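Side-chain contacts in glutathione S-transferase 2 (Onchocerca volvulus, PDB 1TU7), which conjugates glutathione to electrophilic compounds with loss of halide and appears to play a central role in the parasite's detoxification system: residues V99-M104 / F155-V160; T111-Y116 / Q162-H167; I87-E92 / E129-T134. All coordinates share one frame; numbering follows the deposited sequence.

Interaction 1: residues V99-M104 / F155-V160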
loop_
_atom_site.group_PDB
_atom_site.type_symbol
_atom_site.label_atom_id
_atom_site.label_comp_id
_atom_site.label_asym_id
_atom_site.label_seq_id
_atom_site.Cartn_x
_atom_site.Cartn_y
_atom_site.Cartn_z
ATOM N N VAL A 99 2.190 9.862 -0.822
ATOM C CA VAL A 99 3.167 9.883 0.277
ATOM C C VAL A 99 4.077 11.098 0.116
ATOM O O VAL A 99 4.354 11.805 1.090
ATOM C CB VAL A 99 3.999 8.588 0.305
ATOM C CG1 VAL A 99 5.204 8.694 1.243
ATOM C CG2 VAL A 99 3.146 7.432 0.757
ATOM N N LYS A 100 4.522 11.371 -1.095
ATOM C CA LYS A 100 5.386 12.531 -1.331
ATOM C C LYS A 100 4.647 13.827 -1.051
ATOM O O LYS A 100 5.184 14.751 -0.396
ATOM C CB LYS A 100 5.929 12.553 -2.758
ATOM C CG LYS A 100 6.900 11.408 -3.032
ATOM C CD LYS A 100 7.454 11.409 -4.447
ATOM C CE LYS A 100 8.313 10.170 -4.673
ATOM N NZ LYS A 100 7.538 8.885 -4.703
ATOM N N TYR A 101 3.438 13.912 -1.570
ATOM C CA TYR A 101 2.585 15.063 -1.352
ATOM C C TYR A 101 2.358 15.294 0.139
ATOM O O TYR A 101 2.555 16.407 0.624
ATOM C CB TYR A 101 1.257 14.845 -2.085
ATOM C CG TYR A 101 0.170 15.817 -1.720
ATOM C CD1 TYR A 101 0.121 17.067 -2.308
ATOM C CD2 TYR A 101 -0.807 15.482 -0.788
ATOM C CE1 TYR A 101 -0.866 17.982 -1.967
ATOM C CE2 TYR A 101 -1.815 16.378 -0.455
ATOM C CZ TYR A 101 -1.846 17.616 -1.042
ATOM O OH TYR A 101 -2.865 18.481 -0.689
ATOM N N THR A 102 1.986 14.256 0.868
ATOM C CA THR A 102 1.683 14.444 2.298
ATOM C C THR A 102 2.921 14.768 3.141
ATOM O O THR A 102 2.810 15.509 4.113
ATOM C CB THR A 102 0.939 13.253 2.899
ATOM O OG1 THR A 102 1.651 12.062 2.682
ATOM C CG2 THR A 102 -0.370 13.012 2.230
ATOM N N ARG A 103 4.092 14.265 2.770
ATOM C CA ARG A 103 5.315 14.594 3.509
ATOM C C ARG A 103 5.552 16.097 3.366
ATOM O O ARG A 103 5.837 16.789 4.339
ATOM C CB ARG A 103 6.503 13.811 2.965
ATOM N N MET A 104 5.385 16.614 2.161
ATOM C CA MET A 104 5.546 18.040 1.913
ATOM C C MET A 104 4.517 18.821 2.726
ATOM O O MET A 104 4.864 19.738 3.458
ATOM C CB MET A 104 5.485 18.352 0.439
ATOM C CG MET A 104 5.609 19.813 0.108
ATOM S SD MET A 104 4.065 20.723 0.177
ATOM C CE MET A 104 3.172 19.867 -1.088
ATOM N N PHE A 155 -8.075 10.187 -9.801
ATOM C CA PHE A 155 -8.864 11.404 -9.841
ATOM C C PHE A 155 -8.562 12.285 -8.632
ATOM O O PHE A 155 -8.263 13.478 -8.762
ATOM C CB PHE A 155 -10.358 11.074 -9.920
ATOM C CG PHE A 155 -11.265 12.279 -9.822
ATOM C CD1 PHE A 155 -12.375 12.251 -9.004
ATOM C CD2 PHE A 155 -11.029 13.420 -10.571
ATOM C CE1 PHE A 155 -13.212 13.320 -8.890
ATOM C CE2 PHE A 155 -11.878 14.501 -10.485
ATOM C CZ PHE A 155 -12.973 14.450 -9.649
ATOM N N GLU A 156 -8.636 11.728 -7.443
ATOM C CA GLU A 156 -8.392 12.511 -6.250
ATOM C C GLU A 156 -6.970 13.052 -6.222
ATOM O O GLU A 156 -6.753 14.205 -5.894
ATOM C CB GLU A 156 -8.678 11.670 -5.000
ATOM C CG GLU A 156 -8.347 12.376 -3.695
ATOM C CD GLU A 156 -9.244 13.537 -3.310
ATOM O OE1 GLU A 156 -10.178 13.870 -4.085
ATOM O OE2 GLU A 156 -9.011 14.082 -2.189
ATOM N N GLU A 157 -6.000 12.241 -6.598
ATOM C CA GLU A 157 -4.603 12.694 -6.553
ATOM C C GLU A 157 -4.381 13.833 -7.521
ATOM O O GLU A 157 -3.689 14.815 -7.180
ATOM C CB GLU A 157 -3.642 11.541 -6.804
ATOM C CG GLU A 157 -2.271 11.807 -6.221
ATOM C CD GLU A 157 -2.324 11.885 -4.724
ATOM O OE1 GLU A 157 -3.220 11.299 -4.074
ATOM O OE2 GLU A 157 -1.434 12.553 -4.168
ATOM N N LEU A 158 -4.955 13.757 -8.709
ATOM C CA LEU A 158 -4.853 14.854 -9.674
ATOM C C LEU A 158 -5.575 16.088 -9.146
ATOM O O LEU A 158 -5.102 17.208 -9.321
ATOM C CB LEU A 158 -5.439 14.453 -11.015
ATOM C CG LEU A 158 -4.669 13.331 -11.716
ATOM C CD1 LEU A 158 -5.403 12.931 -12.954
ATOM C CD2 LEU A 158 -3.201 13.670 -12.000
ATOM N N ASP A 159 -6.716 15.907 -8.504
ATOM C CA ASP A 159 -7.506 17.031 -8.035
ATOM C C ASP A 159 -6.758 17.776 -6.935
ATOM O O ASP A 159 -6.649 18.992 -6.960
ATOM C CB ASP A 159 -8.861 16.550 -7.559
ATOM C CG ASP A 159 -9.844 17.665 -7.441
ATOM O OD1 ASP A 159 -10.335 18.110 -8.501
ATOM O OD2 ASP A 159 -10.129 18.174 -6.355
ATOM N N VAL A 160 -6.210 17.052 -5.974
ATOM C CA VAL A 160 -5.482 17.737 -4.892
ATOM C C VAL A 160 -4.237 18.412 -5.417
ATOM O O VAL A 160 -3.865 19.494 -4.953
ATOM C CB VAL A 160 -5.174 16.830 -3.690
ATOM C CG1 VAL A 160 -6.442 16.191 -3.166
ATOM C CG2 VAL A 160 -4.106 15.845 -3.972
HETATM O O HOH W 1 -3.493 20.443 -2.310
#

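Interaction 2: residues T111-Y116 / Q162-H167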
loop_
_atom_site.group_PDB
_atom_site.type_symbol
_atom_site.label_atom_id
_atom_site.label_comp_id
_atom_site.label_asym_id
_atom_site.label_seq_id
_atom_site.Cartn_x
_atom_site.Cartn_y
_atom_site.Cartn_z
ATOM N N THR A 111 8.576 25.624 3.181
ATOM C CA THR A 111 9.834 25.748 2.433
ATOM C C THR A 111 9.962 24.835 1.242
ATOM O O THR A 111 10.852 25.041 0.424
ATOM C CB THR A 111 11.032 25.535 3.355
ATOM O OG1 THR A 111 10.937 24.256 3.978
ATOM C CG2 THR A 111 11.004 26.567 4.503
ATOM N N GLU A 112 9.105 23.831 1.120
ATOM C CA GLU A 112 9.309 22.846 0.057
ATOM C C GLU A 112 8.146 22.716 -0.880
ATOM O O GLU A 112 8.216 21.922 -1.805
ATOM C CB GLU A 112 9.664 21.511 0.658
ATOM C CG GLU A 112 10.789 21.681 1.663
ATOM C CD GLU A 112 11.694 20.488 1.822
ATOM O OE1 GLU A 112 11.275 19.349 1.524
ATOM O OE2 GLU A 112 12.835 20.726 2.284
ATOM N N LYS A 113 7.104 23.493 -0.675
ATOM C CA LYS A 113 6.002 23.499 -1.617
ATOM C C LYS A 113 6.491 23.885 -3.009
ATOM O O LYS A 113 6.204 23.214 -3.993
ATOM C CB LYS A 113 4.929 24.468 -1.149
ATOM C CG LYS A 113 3.742 24.573 -2.089
ATOM C CD LYS A 113 2.823 25.656 -1.602
ATOM C CE LYS A 113 1.768 26.003 -2.595
ATOM N NZ LYS A 113 0.929 27.103 -2.055
ATOM N N ASP A 114 7.243 24.962 -3.111
ATOM C CA ASP A 114 7.587 25.450 -4.426
ATOM C C ASP A 114 8.572 24.544 -5.177
ATOM O O ASP A 114 8.354 24.288 -6.355
ATOM C CB ASP A 114 8.004 26.924 -4.372
ATOM C CG ASP A 114 6.799 27.852 -4.171
ATOM O OD1 ASP A 114 5.665 27.443 -4.509
ATOM O OD2 ASP A 114 6.866 29.013 -3.706
ATOM N N PRO A 115 9.596 24.021 -4.500
ATOM C CA PRO A 115 10.471 22.991 -5.074
ATOM C C PRO A 115 9.719 21.727 -5.450
ATOM O O PRO A 115 10.030 21.092 -6.440
ATOM C CB PRO A 115 11.475 22.701 -3.941
ATOM C CG PRO A 115 11.456 23.916 -3.122
ATOM C CD PRO A 115 10.085 24.460 -3.180
ATOM N N TYR A 116 8.741 21.343 -4.652
ATOM C CA TYR A 116 7.950 20.162 -5.000
ATOM C C TYR A 116 7.213 20.392 -6.313
ATOM O O TYR A 116 7.288 19.579 -7.241
ATOM C CB TYR A 116 6.944 19.911 -3.896
ATOM C CG TYR A 116 6.008 18.729 -4.135
ATOM C CD1 TYR A 116 4.710 18.932 -4.564
ATOM C CD2 TYR A 116 6.430 17.436 -3.889
ATOM C CE1 TYR A 116 3.837 17.836 -4.769
ATOM C CE2 TYR A 116 5.586 16.341 -4.086
ATOM C CZ TYR A 116 4.286 16.564 -4.511
ATOM O OH TYR A 116 3.473 15.485 -4.700
ATOM N N GLN A 162 -3.959 19.795 -8.389
ATOM C CA GLN A 162 -4.403 21.014 -9.071
ATOM C C GLN A 162 -4.777 22.086 -8.081
ATOM O O GLN A 162 -4.661 23.252 -8.384
ATOM C CB GLN A 162 -5.580 20.730 -9.977
ATOM C CG GLN A 162 -5.218 20.017 -11.240
ATOM C CD GLN A 162 -6.281 20.207 -12.303
ATOM O OE1 GLN A 162 -7.496 20.202 -12.011
ATOM N NE2 GLN A 162 -5.849 20.389 -13.520
ATOM N N ILE A 163 -5.232 21.708 -6.896
ATOM C CA ILE A 163 -5.439 22.685 -5.844
ATOM C C ILE A 163 -4.065 23.274 -5.463
ATOM O O ILE A 163 -3.932 24.496 -5.273
ATOM C CB ILE A 163 -6.110 22.069 -4.633
ATOM C CG1 ILE A 163 -7.543 21.666 -4.958
ATOM C CG2 ILE A 163 -6.141 23.076 -3.470
ATOM C CD1 ILE A 163 -8.189 20.844 -3.954
ATOM N N LEU A 164 -3.058 22.408 -5.335
ATOM C CA LEU A 164 -1.717 22.816 -4.938
ATOM C C LEU A 164 -1.080 23.729 -5.983
ATOM O O LEU A 164 -0.487 24.778 -5.641
ATOM C CB LEU A 164 -0.827 21.588 -4.709
ATOM C CG LEU A 164 0.545 21.915 -4.103
ATOM C CD1 LEU A 164 0.429 22.246 -2.665
ATOM C CD2 LEU A 164 1.472 20.718 -4.327
ATOM N N ASP A 165 -1.213 23.329 -7.240
ATOM C CA ASP A 165 -0.622 23.998 -8.394
ATOM C C ASP A 165 -1.650 23.929 -9.508
ATOM O O ASP A 165 -1.749 22.914 -10.214
ATOM C CB ASP A 165 0.657 23.289 -8.820
ATOM C CG ASP A 165 1.189 23.795 -10.138
ATOM O OD1 ASP A 165 0.753 24.899 -10.557
ATOM O OD2 ASP A 165 1.999 23.134 -10.816
ATOM N N PRO A 166 -2.464 24.965 -9.660
ATOM C CA PRO A 166 -3.487 24.969 -10.708
ATOM C C PRO A 166 -2.998 24.636 -12.118
ATOM O O PRO A 166 -3.805 24.182 -12.908
ATOM C CB PRO A 166 -4.056 26.388 -10.616
ATOM C CG PRO A 166 -3.881 26.743 -9.183
ATOM C CD PRO A 166 -2.581 26.156 -8.786
ATOM N N HIS A 167 -1.720 24.831 -12.417
ATOM C CA HIS A 167 -1.191 24.587 -13.747
ATOM C C HIS A 167 -0.511 23.251 -13.923
ATOM O O HIS A 167 0.109 23.004 -14.945
ATOM C CB HIS A 167 -0.181 25.691 -14.090
ATOM C CG HIS A 167 -0.792 27.056 -14.115
ATOM N ND1 HIS A 167 -1.759 27.413 -15.028
ATOM C CD2 HIS A 167 -0.603 28.135 -13.320
ATOM C CE1 HIS A 167 -2.128 28.665 -14.805
ATOM N NE2 HIS A 167 -1.441 29.123 -13.774
HETATM O O HOH W 2 -1.115 26.724 -3.854
#

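Interaction 3: residues I87-E92 / E129-T134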
loop_
_atom_site.group_PDB
_atom_site.type_symbol
_atom_site.label_atom_id
_atom_site.label_comp_id
_atom_site.label_asym_id
_atom_site.label_seq_id
_atom_site.Cartn_x
_atom_site.Cartn_y
_atom_site.Cartn_z
ATOM N N ILE A 87 -4.518 -2.442 -12.346
ATOM C CA ILE A 87 -5.118 -1.375 -11.583
ATOM C C ILE A 87 -4.530 -1.249 -10.198
ATOM O O ILE A 87 -4.436 -0.164 -9.675
ATOM C CB ILE A 87 -6.644 -1.476 -11.532
ATOM C CG1 ILE A 87 -7.131 -2.729 -10.795
ATOM C CG2 ILE A 87 -7.190 -1.315 -12.941
ATOM C CD1 ILE A 87 -8.636 -2.895 -10.772
ATOM N N ASP A 88 -4.131 -2.370 -9.602
ATOM C CA ASP A 88 -3.476 -2.368 -8.293
ATOM C C ASP A 88 -2.149 -1.674 -8.401
ATOM O O ASP A 88 -1.831 -0.758 -7.648
ATOM C CB ASP A 88 -3.338 -3.820 -7.860
ATOM C CG ASP A 88 -2.836 -4.018 -6.494
ATOM O OD1 ASP A 88 -2.512 -3.041 -5.778
ATOM O OD2 ASP A 88 -2.749 -5.215 -6.078
ATOM N N MET A 89 -1.362 -2.100 -9.379
ATOM C CA MET A 89 -0.062 -1.492 -9.618
ATOM C C MET A 89 -0.223 0.033 -9.813
ATOM O O MET A 89 0.529 0.830 -9.254
ATOM C CB MET A 89 0.565 -2.142 -10.849
ATOM C CG MET A 89 1.921 -1.631 -11.196
ATOM S SD MET A 89 2.524 -2.363 -12.755
ATOM C CE MET A 89 2.077 -1.126 -13.885
ATOM N N PHE A 90 -1.185 0.435 -10.627
ATOM C CA PHE A 90 -1.440 1.848 -10.900
ATOM C C PHE A 90 -1.806 2.586 -9.601
ATOM O O PHE A 90 -1.238 3.631 -9.279
ATOM C CB PHE A 90 -2.558 1.979 -11.951
ATOM C CG PHE A 90 -2.531 3.268 -12.747
ATOM C CD1 PHE A 90 -2.392 3.234 -14.113
ATOM C CD2 PHE A 90 -2.652 4.492 -12.155
ATOM C CE1 PHE A 90 -2.313 4.366 -14.847
ATOM C CE2 PHE A 90 -2.598 5.644 -12.924
ATOM C CZ PHE A 90 -2.413 5.566 -14.267
ATOM N N CYS A 91 -2.735 2.016 -8.851
ATOM C CA CYS A 91 -3.201 2.604 -7.613
ATOM C C CYS A 91 -2.055 2.740 -6.614
ATOM O O CYS A 91 -1.930 3.758 -5.934
ATOM C CB CYS A 91 -4.357 1.788 -7.055
ATOM S SG CYS A 91 -5.320 2.691 -5.803
ATOM N N GLU A 92 -1.187 1.748 -6.556
ATOM C CA GLU A 92 -0.012 1.823 -5.696
ATOM C C GLU A 92 0.915 2.961 -6.106
ATOM O O GLU A 92 1.506 3.627 -5.247
ATOM C CB GLU A 92 0.743 0.500 -5.653
ATOM C CG GLU A 92 0.004 -0.607 -4.908
ATOM C CD GLU A 92 -0.154 -0.304 -3.435
ATOM O OE1 GLU A 92 -1.288 -0.041 -3.021
ATOM O OE2 GLU A 92 0.905 -0.234 -2.756
ATOM N N GLU A 129 1.160 9.954 -16.906
ATOM C CA GLU A 129 0.749 10.302 -18.245
ATOM C C GLU A 129 1.168 9.167 -19.193
ATOM O O GLU A 129 0.395 8.780 -20.079
ATOM C CB GLU A 129 1.395 11.632 -18.633
ATOM C CG GLU A 129 1.105 12.120 -20.044
ATOM C CD GLU A 129 -0.249 12.755 -20.218
ATOM O OE1 GLU A 129 -0.609 13.072 -21.373
ATOM O OE2 GLU A 129 -0.967 12.982 -19.236
ATOM N N LYS A 130 2.371 8.653 -19.007
ATOM C CA LYS A 130 2.905 7.559 -19.802
ATOM C C LYS A 130 2.136 6.248 -19.560
ATOM O O LYS A 130 1.796 5.534 -20.495
ATOM C CB LYS A 130 4.409 7.382 -19.578
ATOM C CG LYS A 130 5.079 6.274 -20.389
ATOM C CD LYS A 130 6.590 6.377 -20.285
ATOM C CE LYS A 130 7.279 5.380 -21.223
ATOM N NZ LYS A 130 8.767 5.439 -21.161
ATOM N N LEU A 131 1.881 5.938 -18.297
ATOM C CA LEU A 131 1.268 4.649 -17.965
ATOM C C LEU A 131 -0.184 4.638 -18.377
ATOM O O LEU A 131 -0.672 3.639 -18.895
ATOM C CB LEU A 131 1.395 4.397 -16.477
ATOM C CG LEU A 131 1.729 3.040 -15.892
ATOM C CD1 LEU A 131 1.097 2.854 -14.486
ATOM C CD2 LEU A 131 1.685 1.847 -16.806
ATOM N N LEU A 132 -0.881 5.757 -18.190
ATOM C CA LEU A 132 -2.293 5.815 -18.527
ATOM C C LEU A 132 -2.541 5.451 -20.004
ATOM O O LEU A 132 -3.558 4.830 -20.319
ATOM C CB LEU A 132 -2.849 7.186 -18.181
ATOM C CG LEU A 132 -4.321 7.427 -18.466
ATOM C CD1 LEU A 132 -5.194 6.503 -17.623
ATOM C CD2 LEU A 132 -4.649 8.860 -18.165
ATOM N N ALA A 133 -1.586 5.798 -20.875
ATOM C CA ALA A 133 -1.686 5.538 -22.301
ATOM C C ALA A 133 -1.814 4.066 -22.655
ATOM O O ALA A 133 -2.236 3.723 -23.754
ATOM C CB ALA A 133 -0.455 6.108 -22.994
ATOM N N THR A 134 -1.460 3.176 -21.736
ATOM C CA THR A 134 -1.321 1.769 -22.125
ATOM C C THR A 134 -2.634 1.073 -22.407
ATOM O O THR A 134 -2.628 0.020 -23.032
ATOM C CB THR A 134 -0.518 0.930 -21.126
ATOM O OG1 THR A 134 -1.182 0.913 -19.871
ATOM C CG2 THR A 134 0.888 1.479 -20.853
#

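Interaction 1: residues V99-M104 / F155-V160
Tyr101 and Glu157 mark the nearest backbone approach of two helical segments, 99-104 on helix 81-107 and 155-160 on helix 149-164, their CA atoms 9.2 Å apart. Side chains span the gap, and the ring of Tyr101 does most of the work. With CG anti to the backbone N (chi1 168°), the ring reaches across to Val160, whose CG2 methyl sits over one of its faces. That is a CH-pi contact: CG2 lies 4.3 Å from the ring centroid and 16° off the normal, displaced toward the rim, so that its closest ring atom is Tyr101 CZ at 4.1 Å.

Beyond the ring, the phenol oxygen turns to water. A single molecule lies 2.6 Å from Tyr101 OH and donates a 2.8 Å hydrogen bond to Val160 O, tying the tyrosine to the same residue that packs on its face. Glu157 comes in at the other end of the side chain, its chain bent at chi2 (65°), with OE2 4.1 Å from Tyr101 CB. This is van der Waals contact; the carboxylate has its polar partners elsewhere, His98 on OE1 and His161 on OE2.

The chemistry is therefore mixed: a methyl lies on an aromatic face between the helices, while a bridging water serves a buried hydroxyl and a backbone carbonyl together. Two histidines flanking the carboxylate would be expected to stabilise its negative charge.

Interaction 2: residues T111-Y116 / Q162-H167
Leu164 O accepts a 2.7 Å hydrogen bond from a water that in turn accepts one from Lys113 NZ, also 2.7 Å long, so the lysine reaches the last turn of helix 149-164 through one bridging molecule. The ammonium group has a second partner in Tyr109 OH, on its own helix 109-132, which probably restricts where NZ can sit. Lys113 gets there stretched out: every side-chain torsion is close to 180°, and the chain runs alongside Leu164 in the opposite direction. Its methylenes provide the apolar part of the contact, CE lying 4.0 Å from Leu164 CD1, with CG at a similar distance from the same methyl.

The two branches of Leu164 divide the work. While CD1 rests against the lysine, CD2 goes to Tyr116, one turn further along helix 109-132, and meets that ring at its edge, near the ring plane. The separation from Leu164 CD2 to Tyr116 CD1 is 3.7 Å, and the leucine runs almost perpendicular to the tyrosine side chain. Behind this, Met104 of helix 81-107 touches both Leu164 and Tyr116, so the leucine of helix 149-164 packs against both other helices, 81-107 and 109-132.

Just past Leu164 the chain leaves helical geometry at Asp165. His167 N donates to Asp165 OD1 over 3.1 Å, approaching from above the carboxylate plane. The bond closes an Asx turn directly after the helix. Taken together, the end of helix 149-164 is linked to helix 109-132 by a water bridge and followed by an Asx turn, within the all-helical C-terminal domain of the glutathione transferase fold and well away from the glutathione site.

Interaction 3: residues I87-E92 / E129-T134
The tight part of this contact, where helix 81-107 passes the end of helix 109-132, is the 3.5 Å approach of Phe90 CD1 to Leu131 CD1. The two side chains lie alongside each other, pointing opposite ways. The phenylalanine ring also slots its edge against the backbone of the next residue: Phe90 CE1 is 3.9 Å from Leu132 N, with Leu132 CA in the ring plane.

Looser contacts lie beside this pair. Phe90 CZ reaches Leu132 CB only at 4.3 Å, and Met89, bent at chi3 (96°), brings CE to 4.1 Å from Leu131 CD1. The methyl thus lies by the fork of the leucine, near both its branches. In the second subunit, Gln46 packs on Met89 and Phe47 on Leu131, so this part of the contact borders the dimer interface. Toward solvent lies the exposed Thr134, which takes no part in the packing but folds back on its own segment: Thr134 OG1 donates 2.9 Å to Leu131 O, at a C=O...donor angle of 165°, and Thr134 N donates to the same carbonyl.

The side-chain contacts across the segments are all apolar, so the fit rests on shape and dispersion, while the double grip on Leu131 O would be expected to steady the backbone there.

How the interactions relate
From the N terminus, helix 81-107 comes first and supplies a segment to interactions 3 and 1; helix 109-132 follows, with its start in interaction 2 and its end in interaction 3, and helix 149-164 completes interactions 1 and 2. Interaction 3 closes a loop of 36 residues, interaction 2 one of 45 and interaction 1 one of 50, and every pair crosses along the sequence. The three thus join each pairing of these C-terminal domain helices. Interactions 1 and 2 touch, Tyr101 CB lying 3.5 Å from Tyr116 OH, whereas interaction 3 stands apart, its centre about 16 Å from that of interaction 1 and beside the second subunit.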